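Local coordinates for protein RNase III inhibitor (Mycobacterium tuberculosis, PDB 5M3I) that is of unknown function but belongs to the macro domain family, with a mixed beta sheet covered on both faces by helices, at residues 26-31 against 121-126. Numbering follows the deposited sequence.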
loop_
_atom_site.group_PDB
_atom_site.type_symbol
_atom_site.label_atom_id
_atom_site.label_comp_id
_atom_site.label_asym_id
_atom_site.label_seq_id
_atom_site.Cartn_x
_atom_site.Cartn_y
_atom_site.Cartn_z
ATOM N N ALA A 26 2.166 -7.830 6.359
ATOM C CA ALA A 26 2.432 -6.541 5.715
ATOM C C ALA A 26 1.185 -5.661 5.687
ATOM O O ALA A 26 0.058 -6.152 5.647
ATOM C CB ALA A 26 2.943 -6.741 4.302
ATOM N N LEU A 27 1.415 -4.354 5.726
ATOM C CA LEU A 27 0.356 -3.380 5.479
ATOM C C LEU A 27 0.752 -2.553 4.294
ATOM O O LEU A 27 1.909 -2.154 4.202
ATOM C CB LEU A 27 0.198 -2.464 6.679
ATOM C CG LEU A 27 -0.021 -3.112 8.038
ATOM C CD1 LEU A 27 -0.068 -2.020 9.094
ATOM C CD2 LEU A 27 -1.312 -3.893 8.042
ATOM N N VAL A 28 -0.197 -2.278 3.399
ATOM C CA VAL A 28 0.010 -1.333 2.309
ATOM C C VAL A 28 -0.518 0.082 2.631
ATOM O O VAL A 28 -1.626 0.270 3.132
ATOM C CB VAL A 28 -0.634 -1.819 1.034
ATOM C CG1 VAL A 28 -0.411 -0.813 -0.095
ATOM C CG2 VAL A 28 -0.103 -3.189 0.653
ATOM N N ASN A 29 0.328 1.065 2.386
ATOM C CA ASN A 29 0.026 2.466 2.538
ATOM C C ASN A 29 0.004 3.093 1.119
ATOM O O ASN A 29 0.643 2.572 0.216
ATOM C CB ASN A 29 1.116 3.096 3.399
ATOM C CG ASN A 29 0.871 4.562 3.721
ATOM O OD1 ASN A 29 -0.246 5.061 3.637
ATOM N ND2 ASN A 29 1.942 5.265 4.058
ATOM N N THR A 30 -0.792 4.142 0.919
ATOM C CA THR A 30 -0.879 4.844 -0.364
ATOM C C THR A 30 -0.168 6.158 -0.195
ATOM O O THR A 30 -0.488 6.918 0.738
ATOM C CB THR A 30 -2.336 5.129 -0.799
ATOM O OG1 THR A 30 -3.096 5.671 0.281
ATOM C CG2 THR A 30 -2.993 3.831 -1.204
ATOM N N VAL A 31 0.786 6.426 -1.079
ATOM C CA VAL A 31 1.630 7.607 -0.955
ATOM C C VAL A 31 1.787 8.358 -2.264
ATOM O O VAL A 31 1.490 7.842 -3.348
ATOM C CB VAL A 31 3.056 7.264 -0.456
ATOM C CG1 VAL A 31 2.983 6.617 0.898
ATOM C CG2 VAL A 31 3.814 6.373 -1.429
ATOM N N VAL A 121 -1.149 -9.859 3.621
ATOM C CA VAL A 121 -1.104 -8.418 3.427
ATOM C C VAL A 121 -2.510 -7.779 3.513
ATOM O O VAL A 121 -3.507 -8.399 3.147
ATOM C CB VAL A 121 -0.395 -8.124 2.112
ATOM C CG1 VAL A 121 -1.159 -8.708 0.989
ATOM C CG2 VAL A 121 -0.237 -6.640 1.909
ATOM N N ALA A 122 -2.562 -6.566 4.046
ATOM C CA ALA A 122 -3.799 -5.769 4.121
ATOM C C ALA A 122 -3.631 -4.632 3.169
ATOM O O ALA A 122 -2.598 -3.918 3.211
ATOM C CB ALA A 122 -4.048 -5.247 5.525
ATOM N N VAL A 123 -4.657 -4.406 2.358
ATOM C CA VAL A 123 -4.602 -3.420 1.283
ATOM C C VAL A 123 -5.782 -2.423 1.385
ATOM O O VAL A 123 -6.917 -2.857 1.540
ATOM C CB VAL A 123 -4.676 -4.139 -0.065
ATOM C CG1 VAL A 123 -4.431 -3.165 -1.161
ATOM C CG2 VAL A 123 -3.637 -5.270 -0.126
ATOM N N PRO A 124 -5.515 -1.113 1.317
ATOM C CA PRO A 124 -6.553 -0.100 1.318
ATOM C C PRO A 124 -7.086 0.128 -0.070
ATOM O O PRO A 124 -6.555 -0.427 -1.021
ATOM C CB PRO A 124 -5.818 1.153 1.786
ATOM C CG PRO A 124 -4.451 0.957 1.256
ATOM C CD PRO A 124 -4.175 -0.507 1.344
ATOM N N PRO A 125 -8.120 0.951 -0.205
ATOM C CA PRO A 125 -8.693 1.168 -1.526
ATOM C C PRO A 125 -7.851 2.170 -2.333
ATOM O O PRO A 125 -8.139 3.364 -2.374
ATOM C CB PRO A 125 -10.116 1.679 -1.220
ATOM C CG PRO A 125 -10.106 2.142 0.184
ATOM C CD PRO A 125 -8.905 1.577 0.881
ATOM N N LEU A 126 -6.854 1.650 -3.024
ATOM C CA LEU A 126 -5.788 2.429 -3.606
ATOM C C LEU A 126 -6.300 3.506 -4.568
ATOM O O LEU A 126 -6.952 3.199 -5.551
ATOM C CB LEU A 126 -4.844 1.516 -4.383
ATOM C CG LEU A 126 -4.184 0.343 -3.707
ATOM C CD1 LEU A 126 -3.389 -0.438 -4.735
ATOM C CD2 LEU A 126 -3.260 0.828 -2.597
#
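Two backbone hydrogen bonds zip Ala-26 to Val-28 onto Val-121 to Val-123, neighbouring parallel strands in the middle of the mixed sheet of this macro domain. Ala-122 takes part in both bonds, by its N and by its O. Its N reaches Ala-26 O at 3.1 Å. Its O takes the N-H of Val-28, with 2.9 Å between Ala-122 O and Val-28 N. Ala-26 O also meets the CA-H of Val-121 and the hydroxyl of Thr-24.

Beyond Val-123 the pairing ends: Pro-124 has no N-H to continue it, and its CD and CG carbons lie against Val-28 O instead, CD at 3.2 Å. Val-28 carries most of the apolar contact. With CG1 anti to the backbone N (chi1 180°), its two methyls part company: CG2 meets Val-121 CG2 at 3.7 Å and touches Val-123 more loosely, whereas CG1 heads for Pro-124 CD and the CD2 methyl of Leu-126. The Ala-26, Val-28 and Val-121 side chains share one face of the sheet; on the other, Leu-27 CD2 rests on Ala-122 CB at 4.0 Å.

Further out, Phe-146 of helix 135-147 packs on Val-121 and Val-123, and Phe-45 of helix 40-48 on Leu-27, so helices cover both faces. Phe-87 of strand 83-88 adjoins Val-28 and Leu-126. After the inverse gamma turn centred on Pro-125, the end of the Leu-126 side chain comes back against the strand, its CD2 a tight 3.3 Å from Thr-30 CG2.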